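Local coordinates for protein ricin B-related lectin (Polyporus squamosus, PDB 5MUA) that binds galactose through a ricin-type beta-trefoil lectin region joined to a calcium-dependent papain-like protease domain, at residues Thr159-Pro164 and Gln168-Tyr173; Leu182-Ile187 and Thr261-Glu266; Ser194-Thr199 and Ala212-Gly217. One frame throughout, in Å; residues are numbered along the deposited sequence. Where two conformers were deposited one is given.

Interaction 1. Residues Thr159-Pro164 and Gln168-Tyr173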
ATOM      1  N   THR B 159       8.004  21.730   1.218  1.00 15.52           N
ATOM      2  CA  THR B 159       9.183  21.075   1.690  1.00 15.42           C
ATOM      3  C   THR B 159       9.786  20.148   0.612  1.00 16.51           C
ATOM      4  O   THR B 159      10.995  20.197   0.300  1.00 16.91           O
ATOM      5  CB  THR B 159       8.853  20.345   2.990  1.00 16.74           C
ATOM      6  OG1 THR B 159       8.723  21.375   3.987  1.00 15.75           O
ATOM      7  CG2 THR B 159       9.954  19.421   3.421  1.00 17.15           C
ATOM      8  N   LEU B 160       8.910  19.375   0.033  1.00 16.60           N
ATOM      9  CA  LEU B 160       9.296  18.381  -0.970  1.00 17.94           C
ATOM     10  C   LEU B 160       9.883  19.059  -2.201  1.00 18.44           C
ATOM     11  O   LEU B 160      10.983  18.702  -2.647  1.00 19.22           O
ATOM     12  CB  LEU B 160       8.072  17.565  -1.341  1.00 18.80           C
ATOM     13  CG  LEU B 160       8.241  16.528  -2.401  1.00 17.49           C
ATOM     14  CD1 LEU B 160       9.255  15.461  -1.999  1.00 18.14           C
ATOM     15  CD2 LEU B 160       6.873  15.941  -2.652  1.00 19.88           C
ATOM     16  N   LEU B 161       9.236  20.089  -2.679  1.00 19.15           N
ATOM     17  CA  LEU B 161       9.794  20.864  -3.794  1.00 24.15           C
ATOM     18  C   LEU B 161      11.093  21.570  -3.528  1.00 25.07           C
ATOM     19  O   LEU B 161      11.781  21.870  -4.467  1.00 26.89           O
ATOM     20  CB  LEU B 161       8.763  21.828  -4.418  1.00 28.09           C
ATOM     21  CG  LEU B 161       7.577  21.102  -5.059  1.00 34.97           C
ATOM     22  CD1 LEU B 161       6.580  22.137  -5.576  1.00 41.96           C
ATOM     23  CD2 LEU B 161       7.983  20.118  -6.158  1.00 36.82           C
ATOM     24  N   ALA B 162      11.442  21.864  -2.274  1.00 21.11           N
ATOM     25  CA  ALA B 162      12.683  22.544  -1.969  1.00 20.05           C
ATOM     26  C   ALA B 162      13.856  21.593  -1.647  1.00 19.95           C
ATOM     27  O   ALA B 162      14.993  22.002  -1.470  1.00 21.56           O
ATOM     28  CB  ALA B 162      12.468  23.519  -0.819  1.00 21.26           C
ATOM     29  N   CYS B 163      13.599  20.299  -1.588  1.00 19.74           N
ATOM     30  CA  CYS B 163      14.674  19.362  -1.267  1.00 18.25           C
ATOM     31  C   CYS B 163      15.598  19.069  -2.469  1.00 17.21           C
ATOM     32  O   CYS B 163      15.223  19.277  -3.609  1.00 18.59           O
ATOM     33  CB  CYS B 163      14.083  18.098  -0.650  1.00 19.86           C
ATOM     34  SG  CYS B 163      13.822  16.611  -1.651  0.70 21.88           S
ATOM     35  N   PRO B 164      16.817  18.600  -2.203  1.00 16.20           N
ATOM     36  CA  PRO B 164      17.804  18.475  -3.238  1.00 15.89           C
ATOM     37  C   PRO B 164      17.694  17.117  -3.972  1.00 18.24           C
ATOM     38  O   PRO B 164      18.528  16.841  -4.782  1.00 18.92           O
ATOM     39  CB  PRO B 164      19.159  18.504  -2.468  1.00 16.66           C
ATOM     40  CG  PRO B 164      18.825  17.988  -1.146  1.00 17.63           C
ATOM     41  CD  PRO B 164      17.405  18.424  -0.862  1.00 17.33           C
ATOM     42  N   GLN B 168      14.344  17.041 -12.569  1.00 17.35           N
ATOM     43  CA  GLN B 168      13.621  18.152 -13.229  1.00 19.93           C
ATOM     44  C   GLN B 168      12.225  17.809 -13.573  1.00 18.84           C
ATOM     45  O   GLN B 168      11.351  18.660 -13.555  1.00 20.58           O
ATOM     46  CB  GLN B 168      14.335  18.657 -14.528  1.00 21.91           C
ATOM     47  CG  GLN B 168      15.667  19.316 -14.282  1.00 25.71           C
ATOM     48  CD  GLN B 168      16.165  20.354 -15.360  1.00 30.84           C
ATOM     49  OE1 GLN B 168      16.313  20.073 -16.574  1.00 27.95           O
ATOM     50  NE2 GLN B 168      16.453  21.573 -14.871  1.00 34.80           N
ATOM     51  N   ASP B 169      11.996  16.540 -13.872  1.00 17.49           N
ATOM     52  CA  ASP B 169      10.701  16.078 -14.254  1.00 16.88           C
ATOM     53  C   ASP B 169       9.846  15.541 -13.111  1.00 18.39           C
ATOM     54  O   ASP B 169       8.757  14.940 -13.346  1.00 17.31           O
ATOM     55  CB  ASP B 169      10.840  15.021 -15.390  1.00 17.97           C
ATOM     56  CG  ASP B 169      11.549  13.747 -14.958  1.00 18.30           C
ATOM     57  OD1 ASP B 169      12.050  13.597 -13.829  1.00 16.37           O
ATOM     58  OD2 ASP B 169      11.637  12.797 -15.779  1.00 21.04           O
ATOM     59  N   PHE B 170      10.278  15.805 -11.882  1.00 18.35           N
ATOM     60  CA  PHE B 170       9.587  15.272 -10.708  1.00 17.87           C
ATOM     61  C   PHE B 170       8.154  15.755 -10.697  1.00 17.60           C
ATOM     62  O   PHE B 170       7.895  16.939 -10.901  1.00 18.98           O
ATOM     63  CB  PHE B 170      10.196  15.831  -9.443  1.00 17.23           C
ATOM     64  CG  PHE B 170       9.546  15.345  -8.174  1.00 15.99           C
ATOM     65  CD1 PHE B 170       9.696  14.055  -7.789  1.00 15.07           C
ATOM     66  CD2 PHE B 170       8.863  16.211  -7.355  1.00 16.04           C
ATOM     67  CE1 PHE B 170       9.115  13.557  -6.626  1.00 15.43           C
ATOM     68  CE2 PHE B 170       8.346  15.764  -6.175  1.00 15.63           C
ATOM     69  CZ  PHE B 170       8.450  14.424  -5.800  1.00 15.84           C
ATOM     70  N   LYS B 171       7.230  14.841 -10.477  1.00 17.05           N
ATOM     71  CA  LYS B 171       5.829  15.172 -10.150  1.00 18.47           C
ATOM     72  C   LYS B 171       5.403  14.454  -8.889  1.00 18.86           C
ATOM     73  O   LYS B 171       5.766  13.299  -8.662  1.00 17.54           O
ATOM     74  CB  LYS B 171       4.894  14.706 -11.246  1.00 22.25           C
ATOM     75  CG  LYS B 171       5.204  15.150 -12.676  1.00 26.29           C
ATOM     76  CD  LYS B 171       4.786  16.579 -12.985  1.00 33.51           C
ATOM     77  CE  LYS B 171       5.010  16.930 -14.463  1.00 37.79           C
ATOM     78  NZ  LYS B 171       6.385  17.476 -14.645  1.00 40.32           N
ATOM     79  N   SER B 172       4.614  15.134  -8.075  1.00 18.64           N
ATOM     80  CA  SER B 172       4.105  14.559  -6.898  1.00 18.15           C
ATOM     81  C   SER B 172       2.598  14.816  -6.819  1.00 17.93           C
ATOM     82  O   SER B 172       2.066  15.724  -7.499  1.00 15.35           O
ATOM     83  CB  SER B 172       4.811  15.146  -5.689  1.00 21.24           C
ATOM     84  OG  SER B 172       4.655  16.540  -5.674  1.00 22.06           O
ATOM     85  N   TYR B 173       1.968  14.012  -5.966  1.00 16.42           N
ATOM     86  CA  TYR B 173       0.516  13.981  -5.789  1.00 16.41           C
ATOM     87  C   TYR B 173       0.211  13.897  -4.308  1.00 15.45           C
ATOM     88  O   TYR B 173       0.821  13.103  -3.600  1.00 15.62           O
ATOM     89  CB  TYR B 173       0.004  12.779  -6.538  1.00 15.80           C
ATOM     90  CG  TYR B 173       0.373  12.828  -8.020  1.00 16.81           C
ATOM     91  CD1 TYR B 173      -0.346  13.633  -8.919  1.00 17.90           C
ATOM     92  CD2 TYR B 173       1.494  12.199  -8.472  1.00 17.33           C
ATOM     93  CE1 TYR B 173       0.004  13.698 -10.248  1.00 19.07           C
ATOM     94  CE2 TYR B 173       1.886  12.303  -9.782  1.00 18.82           C
ATOM     95  CZ  TYR B 173       1.127  13.047 -10.652  1.00 18.82           C
ATOM     96  OH  TYR B 173       1.540  13.118 -11.956  1.00 24.08           O
TER
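Leu160 and Leu161, in the last turn of helix 153-162, meet Phe170 on strand 170-173, forming a small helix-on-strand contact in the papain-like part of the chain between elements separated by a short link that includes strand 166-167. Leu160 does most of the touching. Its CD2 lies at the edge of the Phe170 ring, in the ring plane and 3.8 Å from Phe170 CE2, while CD1 approaches Phe170 CZ at 4.0 Å; the two side chains run at about a right angle. Leu161 adds CD2, near the ring plane at Phe170 CD2 (4.2 Å). CB of Phe170 already points to the helix, and with CG anti to the backbone N (chi1 180°) the ring continues toward the leucines. Alternation along the strand then turns Lys171 away and returns Ser172 to the helix side. Further out, backbone bonds from Lys171 and Tyr173 fix the strand beside strand 280-285, and Phe170 packs on Ala281 there. Leu160 also rests on Trp252 of strand 246-255. Tyr173, pointing away from the helix, stacks on Phe283 of the second subunit. On the helix side, the same methyl that reaches the phenyl edge also meets the serine: Leu160 CD2 is 3.8 Å from Ser172 CB.

Interaction 2. Residues Leu182-Ile187 and Thr261-Glu266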
ATOM      1  N   LEU B 182       5.513  11.387  12.072  1.00 12.68           N
ATOM      2  CA  LEU B 182       5.884  10.336  12.989  1.00 12.78           C
ATOM      3  C   LEU B 182       7.315  10.456  13.441  1.00 13.05           C
ATOM      4  O   LEU B 182       8.145  11.004  12.724  1.00 12.86           O
ATOM      5  CB  LEU B 182       5.758   8.968  12.279  1.00 13.45           C
ATOM      6  CG  LEU B 182       4.301   8.724  11.864  1.00 13.94           C
ATOM      7  CD1 LEU B 182       4.316   7.489  10.984  1.00 14.09           C
ATOM      8  CD2 LEU B 182       3.355   8.530  13.053  1.00 14.58           C
ATOM      9  N   THR B 183       7.606   9.824  14.570  1.00 14.29           N
ATOM     10  CA  THR B 183       8.981   9.678  15.027  1.00 14.12           C
ATOM     11  C   THR B 183       9.626   8.476  14.369  1.00 15.23           C
ATOM     12  O   THR B 183       8.963   7.565  13.835  1.00 14.31           O
ATOM     13  CB  THR B 183       9.066   9.435  16.547  1.00 15.12           C
ATOM     14  OG1 THR B 183       8.422   8.215  16.892  1.00 13.72           O
ATOM     15  CG2 THR B 183       8.400  10.621  17.368  1.00 14.59           C
ATOM     16  N   ARG B 184      10.961   8.474  14.461  1.00 15.95           N
ATOM     17  CA  ARG B 184      11.682   7.277  14.034  1.00 16.89           C
ATOM     18  C   ARG B 184      11.329   6.038  14.781  1.00 15.02           C
ATOM     19  O   ARG B 184      11.221   4.931  14.221  1.00 14.07           O
ATOM     20  CB  ARG B 184      13.203   7.552  13.975  1.00 16.82           C
ATOM     21  CG  ARG B 184      13.523   8.369  12.747  1.00 16.14           C
ATOM     22  CD  ARG B 184      15.010   8.436  12.469  1.00 18.04           C
ATOM     23  NE  ARG B 184      15.369   9.456  11.481  1.00 18.27           N
ATOM     24  CZ  ARG B 184      16.586   9.554  10.912  1.00 22.33           C
ATOM     25  NH1 ARG B 184      17.551   8.652  11.175  1.00 20.62           N
ATOM     26  NH2 ARG B 184      16.845  10.552  10.080  1.00 25.31           N
ATOM     27  N   ASP B 185      11.096   6.157  16.069  1.00 15.85           N
ATOM     28  CA  ASP B 185      10.694   5.001  16.817  1.00 15.32           C
ATOM     29  C   ASP B 185       9.427   4.443  16.300  1.00 15.55           C
ATOM     30  O   ASP B 185       9.258   3.219  16.199  1.00 15.27           O
ATOM     31  CB  ASP B 185      10.562   5.351  18.301  1.00 16.61           C
ATOM     32  CG  ASP B 185      11.920   5.502  19.006  1.00 20.14           C
ATOM     33  OD1 ASP B 185      12.951   5.045  18.532  1.00 18.27           O
ATOM     34  OD2 ASP B 185      11.915   6.075  20.114  1.00 22.37           O
ATOM     35  N   GLN B 186       8.494   5.332  15.948  1.00 15.00           N
ATOM     36  CA  GLN B 186       7.217   4.876  15.479  1.00 15.35           C
ATOM     37  C   GLN B 186       7.306   4.224  14.080  1.00 13.35           C
ATOM     38  O   GLN B 186       6.744   3.140  13.890  1.00 15.92           O
ATOM     39  CB  GLN B 186       6.232   6.027  15.437  1.00 17.00           C
ATOM     40  CG  GLN B 186       5.793   6.475  16.852  1.00 15.63           C
ATOM     41  CD  GLN B 186       5.214   7.876  16.854  1.00 15.40           C
ATOM     42  OE1 GLN B 186       5.353   8.618  15.874  1.00 14.76           O
ATOM     43  NE2 GLN B 186       4.626   8.269  17.958  1.00 13.52           N
ATOM     44  N   ILE B 187       8.015   4.878  13.165  1.00 13.63           N
ATOM     45  CA  ILE B 187       8.257   4.362  11.825  1.00 13.42           C
ATOM     46  C   ILE B 187       8.905   3.022  11.935  1.00 14.67           C
ATOM     47  O   ILE B 187       8.456   2.041  11.338  1.00 13.29           O
ATOM     48  CB  ILE B 187       9.098   5.322  10.983  1.00 13.68           C
ATOM     49  CG1 ILE B 187       8.239   6.582  10.665  1.00 14.61           C
ATOM     50  CG2 ILE B 187       9.465   4.720   9.646  1.00 14.57           C
ATOM     51  CD1 ILE B 187       9.140   7.763  10.375  1.00 15.29           C
ATOM     52  N   THR B 261      13.370  19.147   6.546  1.00 17.27           N
ATOM     53  CA  THR B 261      14.320  18.111   6.138  1.00 18.13           C
ATOM     54  C   THR B 261      13.508  16.908   5.608  1.00 15.37           C
ATOM     55  O   THR B 261      12.738  16.332   6.384  1.00 16.69           O
ATOM     56  CB  THR B 261      15.155  17.624   7.349  1.00 20.23           C
ATOM     57  OG1 THR B 261      15.836  18.751   7.920  1.00 23.63           O
ATOM     58  CG2 THR B 261      16.190  16.534   6.991  1.00 22.12           C
ATOM     59  N   VAL B 262      13.737  16.513   4.354  1.00 15.37           N
ATOM     60  CA  VAL B 262      13.221  15.251   3.819  1.00 15.34           C
ATOM     61  C   VAL B 262      14.221  14.115   4.103  1.00 16.33           C
ATOM     62  O   VAL B 262      15.386  14.205   3.745  1.00 18.13           O
ATOM     63  CB  VAL B 262      12.851  15.394   2.343  1.00 15.89           C
ATOM     64  CG1 VAL B 262      12.325  14.064   1.869  1.00 15.41           C
ATOM     65  CG2 VAL B 262      11.813  16.528   2.135  1.00 17.11           C
ATOM     66  N   THR B 263      13.774  13.067   4.767  1.00 14.69           N
ATOM     67  CA  THR B 263      14.607  11.932   5.105  1.00 15.71           C
ATOM     68  C   THR B 263      14.068  10.742   4.293  1.00 15.90           C
ATOM     69  O   THR B 263      12.883  10.663   4.054  1.00 14.56           O
ATOM     70  CB  THR B 263      14.526  11.633   6.582  1.00 18.12           C
ATOM     71  OG1 THR B 263      15.079  12.758   7.271  1.00 21.99           O
ATOM     72  CG2 THR B 263      15.440  10.475   6.966  1.00 20.34           C
ATOM     73  N   PHE B 264      14.962   9.837   3.895  1.00 14.53           N
ATOM     74  CA  PHE B 264      14.580   8.696   3.064  1.00 12.91           C
ATOM     75  C   PHE B 264      14.699   7.430   3.880  1.00 13.87           C
ATOM     76  O   PHE B 264      15.468   7.305   4.878  1.00 14.96           O
ATOM     77  CB  PHE B 264      15.364   8.716   1.764  1.00 14.19           C
ATOM     78  CG  PHE B 264      15.311  10.011   1.080  1.00 14.92           C
ATOM     79  CD1 PHE B 264      14.264  10.318   0.214  1.00 14.93           C
ATOM     80  CD2 PHE B 264      16.261  10.995   1.353  1.00 16.43           C
ATOM     81  CE1 PHE B 264      14.195  11.547  -0.414  1.00 15.69           C
ATOM     82  CE2 PHE B 264      16.178  12.263   0.765  1.00 16.11           C
ATOM     83  CZ  PHE B 264      15.155  12.544  -0.126  1.00 17.48           C
ATOM     84  N   PHE B 265      13.861   6.466   3.496  1.00 13.34           N
ATOM     85  CA  PHE B 265      13.670   5.261   4.219  1.00 12.47           C
ATOM     86  C   PHE B 265      13.649   4.073   3.236  1.00 13.50           C
ATOM     87  O   PHE B 265      12.974   4.119   2.195  1.00 13.21           O
ATOM     88  CB  PHE B 265      12.383   5.324   5.041  1.00 14.39           C
ATOM     89  CG  PHE B 265      12.142   4.093   5.910  1.00 14.01           C
ATOM     90  CD1 PHE B 265      12.815   3.936   7.120  1.00 14.69           C
ATOM     91  CD2 PHE B 265      11.256   3.095   5.527  1.00 14.76           C
ATOM     92  CE1 PHE B 265      12.578   2.842   7.938  1.00 15.79           C
ATOM     93  CE2 PHE B 265      11.026   1.977   6.331  1.00 15.18           C
ATOM     94  CZ  PHE B 265      11.679   1.841   7.531  1.00 15.81           C
ATOM     95  N   GLU B 266      14.457   3.064   3.539  1.00 12.28           N
ATOM     96  CA  GLU B 266      14.560   1.865   2.714  1.00 13.13           C
ATOM     97  C   GLU B 266      13.675   0.765   3.300  1.00 12.74           C
ATOM     98  O   GLU B 266      14.047   0.142   4.290  1.00 12.78           O
ATOM     99  CB  GLU B 266      16.012   1.408   2.605  1.00 12.90           C
ATOM    100  CG  GLU B 266      16.187   0.061   1.927  1.00 13.16           C
ATOM    101  CD  GLU B 266      15.467   0.094   0.591  1.00 15.01           C
ATOM    102  OE1 GLU B 266      14.478  -0.587   0.479  1.00 16.76           O
ATOM    103  OE2 GLU B 266      15.937   0.820  -0.277  1.00 14.84           O
TER
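Arg184 NH2 and Thr263 OG1 share one acceptor, Glu255 OE2 on the neighbouring strand 246-255, through a salt bridge and a hydrogen bond respectively. This common carboxylate brings the arginine end close to the threonine methyl, with Arg184 NH2 3.4 Å from Thr263 CG2; the arginine arrives from the helix and the threonine from the strand. An extended chain from CG to NE carries the guanidinium over, and Tyr272 makes a cation-pi contact with it. Deeper in, Ile187 sets CG2 over one face of the Phe265 ring in a CH-pi contact, 4.2 Å from the ring centroid and 17° off the normal. Here CG2 is the branch anti to the backbone N, and it sits toward the rim at CE1. Phe265 is held further by edge-to-face contacts with Trp191 and Tyr272. The start of the helix is fixed by a capping box: Gln186 N donates to Thr183 OG1 (3.0 Å), and Thr183 N returns a nearly straight bond to Gln186 OE1 (2.9 Å, 170°). Next along the chain from Phe265, Glu266 OE2 hydrogen-bonds His248 NE2, consistent with an acidic second-shell residue positioning the histidine of a papain-like inhibitor-binding cleft.

Interaction 3. Residues Ser194-Thr199 and Ala212-Gly217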
ATOM      1  N   SER B 194       5.739  -5.087  10.200  1.00 21.10           N
ATOM      2  CA  SER B 194       5.264  -5.389   8.824  1.00 20.02           C
ATOM      3  C   SER B 194       5.774  -6.750   8.356  1.00 19.10           C
ATOM      4  O   SER B 194       5.128  -7.366   7.499  1.00 22.34           O
ATOM      5  CB  SER B 194       5.710  -4.300   7.809  1.00 15.40           C
ATOM      6  OG  SER B 194       7.131  -4.444   7.534  1.00 14.84           O
ATOM      7  N   GLY B 195       6.917  -7.173   8.843  1.00 20.06           N
ATOM      8  CA  GLY B 195       7.575  -8.373   8.387  1.00 20.23           C
ATOM      9  C   GLY B 195       8.349  -8.157   7.079  1.00 19.05           C
ATOM     10  O   GLY B 195       8.950  -9.109   6.550  1.00 19.79           O
ATOM     11  N   LEU B 196       8.354  -6.941   6.526  1.00 17.21           N
ATOM     12  CA  LEU B 196       9.171  -6.639   5.364  1.00 15.01           C
ATOM     13  C   LEU B 196      10.653  -7.024   5.474  1.00 16.29           C
ATOM     14  O   LEU B 196      11.262  -7.511   4.513  1.00 15.15           O
ATOM     15  CB  LEU B 196       8.987  -5.199   4.874  1.00 14.44           C
ATOM     16  CG  LEU B 196       7.601  -4.919   4.342  1.00 13.55           C
ATOM     17  CD1 LEU B 196       7.390  -3.406   4.147  1.00 12.61           C
ATOM     18  CD2 LEU B 196       7.318  -5.642   3.020  1.00 13.25           C
ATOM     19  N   GLY B 197      11.224  -6.890   6.666  1.00 16.43           N
ATOM     20  CA  GLY B 197      12.640  -7.188   6.896  1.00 16.28           C
ATOM     21  C   GLY B 197      13.037  -8.644   6.728  1.00 16.89           C
ATOM     22  O   GLY B 197      14.177  -8.923   6.415  1.00 19.68           O
ATOM     23  N   SER B 198      12.073  -9.519   6.917  1.00 18.94           N
ATOM     24  CA  SER B 198      12.256 -10.965   6.716  0.70 20.11           C
ATOM     25  C   SER B 198      11.602 -11.473   5.430  1.00 20.10           C
ATOM     26  O   SER B 198      11.467 -12.671   5.238  1.00 22.06           O
ATOM     27  CB  SER B 198      11.655 -11.696   7.891  0.70 20.78           C
ATOM     28  OG  SER B 198      10.338 -11.244   8.057  0.70 25.08           O
ATOM     29  N   THR B 199      11.169 -10.581   4.555  1.00 17.86           N
ATOM     30  CA  THR B 199      10.592 -11.013   3.254  1.00 15.12           C
ATOM     31  C   THR B 199      11.716 -10.973   2.253  1.00 14.10           C
ATOM     32  O   THR B 199      12.318  -9.926   2.006  1.00 13.82           O
ATOM     33  CB  THR B 199       9.516 -10.019   2.787  1.00 16.07           C
ATOM     34  OG1 THR B 199       8.498  -9.948   3.773  1.00 15.58           O
ATOM     35  CG2 THR B 199       8.932 -10.389   1.412  1.00 16.35           C
ATOM     36  N   ALA B 212       8.097  -0.668  -1.093  1.00 11.64           N
ATOM     37  CA  ALA B 212       7.745   0.704  -0.817  1.00 10.68           C
ATOM     38  C   ALA B 212       6.209   0.935  -0.730  1.00 11.42           C
ATOM     39  O   ALA B 212       5.678   1.662   0.112  1.00 11.17           O
ATOM     40  CB  ALA B 212       8.425   1.657  -1.790  1.00 10.75           C
ATOM     41  N   THR B 213       5.509   0.266  -1.622  1.00 10.82           N
ATOM     42  CA  THR B 213       4.042   0.397  -1.646  1.00 10.96           C
ATOM     43  C   THR B 213       3.428  -0.297  -0.459  1.00 10.91           C
ATOM     44  O   THR B 213       2.503   0.238   0.136  1.00 11.22           O
ATOM     45  CB  THR B 213       3.472  -0.171  -2.968  1.00 12.36           C
ATOM     46  OG1 THR B 213       3.934   0.641  -4.007  1.00 16.84           O
ATOM     47  CG2 THR B 213       1.915  -0.110  -2.993  1.00 13.89           C
ATOM     48  N   VAL B 214       3.870  -1.510  -0.130  1.00 10.26           N
ATOM     49  CA  VAL B 214       3.331  -2.259   0.959  1.00 10.98           C
ATOM     50  C   VAL B 214       3.638  -1.498   2.281  1.00 11.54           C
ATOM     51  O   VAL B 214       2.756  -1.422   3.130  1.00 10.97           O
ATOM     52  CB  VAL B 214       3.828  -3.732   1.012  1.00 11.91           C
ATOM     53  CG1 VAL B 214       3.436  -4.424   2.307  1.00 12.55           C
ATOM     54  CG2 VAL B 214       3.234  -4.502  -0.167  1.00 11.91           C
ATOM     55  N   PHE B 215       4.863  -1.001   2.439  1.00 10.78           N
ATOM     56  CA  PHE B 215       5.180  -0.252   3.674  1.00 11.46           C
ATOM     57  C   PHE B 215       4.249   0.959   3.832  1.00 11.47           C
ATOM     58  O   PHE B 215       3.721   1.178   4.962  1.00 10.88           O
ATOM     59  CB  PHE B 215       6.659   0.127   3.800  1.00 11.98           C
ATOM     60  CG  PHE B 215       6.978   0.793   5.107  1.00 12.02           C
ATOM     61  CD1 PHE B 215       6.688   0.134   6.285  1.00 11.43           C
ATOM     62  CD2 PHE B 215       7.507   2.074   5.142  1.00 13.54           C
ATOM     63  CE1 PHE B 215       6.931   0.740   7.520  1.00 12.85           C
ATOM     64  CE2 PHE B 215       7.719   2.699   6.358  1.00 13.45           C
ATOM     65  CZ  PHE B 215       7.487   1.987   7.523  1.00 13.33           C
ATOM     66  N   LYS B 216       4.040   1.688   2.742  1.00  9.83           N
ATOM     67  CA  LYS B 216       3.125   2.802   2.748  1.00 11.32           C
ATOM     68  C   LYS B 216       1.741   2.434   3.227  1.00 10.73           C
ATOM     69  O   LYS B 216       1.084   3.170   4.045  1.00 10.30           O
ATOM     70  CB  LYS B 216       3.152   3.600   1.459  1.00 10.31           C
ATOM     71  CG  LYS B 216       2.196   4.767   1.446  1.00 10.58           C
ATOM     72  CD  LYS B 216       2.410   5.738   0.304  1.00 11.60           C
ATOM     73  CE  LYS B 216       1.248   6.737   0.280  1.00 11.72           C
ATOM     74  NZ  LYS B 216       1.138   7.523   1.541  1.00 11.63           N
ATOM     75  N   GLY B 217       1.271   1.302   2.730  1.00 10.55           N
ATOM     76  CA  GLY B 217       0.006   0.765   3.258  1.00 10.62           C
ATOM     77  C   GLY B 217       0.024   0.316   4.700  1.00 10.94           C
ATOM     78  O   GLY B 217      -0.999   0.497   5.474  1.00 11.69           O
TER
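Leu196 forks against helix 208-226, its two methyls meeting successive residues of one turn. CD1 presses on the stem of Phe215, 3.6 Å from Phe215 CB and 3.9 Å from Phe215 CA, whereas CD2 goes to Val214 CG1 at 4.1 Å. Both partners are met at a slant, and the Phe215 ring runs on past the leucine, carried by a CG anti to the backbone N (chi1 -176°). There the ring stacks with Phe265 and meets Trp191 edge-to-face. Trp191 and Phe206 also pack on Leu196, closing a buried apolar cluster. The loop holding the leucine is built on short-range bonds. Ser194 OG accepts from Leu196 N at 3.0 Å in an ST turn, just where the chain leaves helix 184-194 through Gly195 with positive phi. Gly195 O is gripped in turn by Ser198 N and by Thr199 OG1, the latter 2.9 Å away and 43° out of the carbonyl plane. Val214 also packs on Gly217 of the second subunit, so this face of the helix lies near the dimer contact. Toward the N-terminal end of the same helix, Asp209 and Asp210 bind calcium. Its first residue, Cys208, lines the E-64 pocket, a cysteine at the start of the central helix as in papain-like folds.

All three contacts are mainly apolar, but they differ in depth. Interactions 2 and 3 are buried and continuous: Phe265 CE2 lies 3.4 Å from Phe215 CE2, and the carbonyl O of Ile187 approaches Phe215 CZ, so strand 261-266 and the two successive helices 184-194 and 208-226 share one aromatic core. Interaction 1 is only partly buried and lies about 18 Å from interaction 2, centre to centre; it joins that contact through Val262, whose CG2 packs on Thr159 and Cys163. Charge enters at the exposed side of interaction 2, through Arg184, whereas in interaction 3 serine and threonine hydroxyls bonded to the main chain shape the loop that presents Leu196. Interactions 1 and 3 both touch the second subunit.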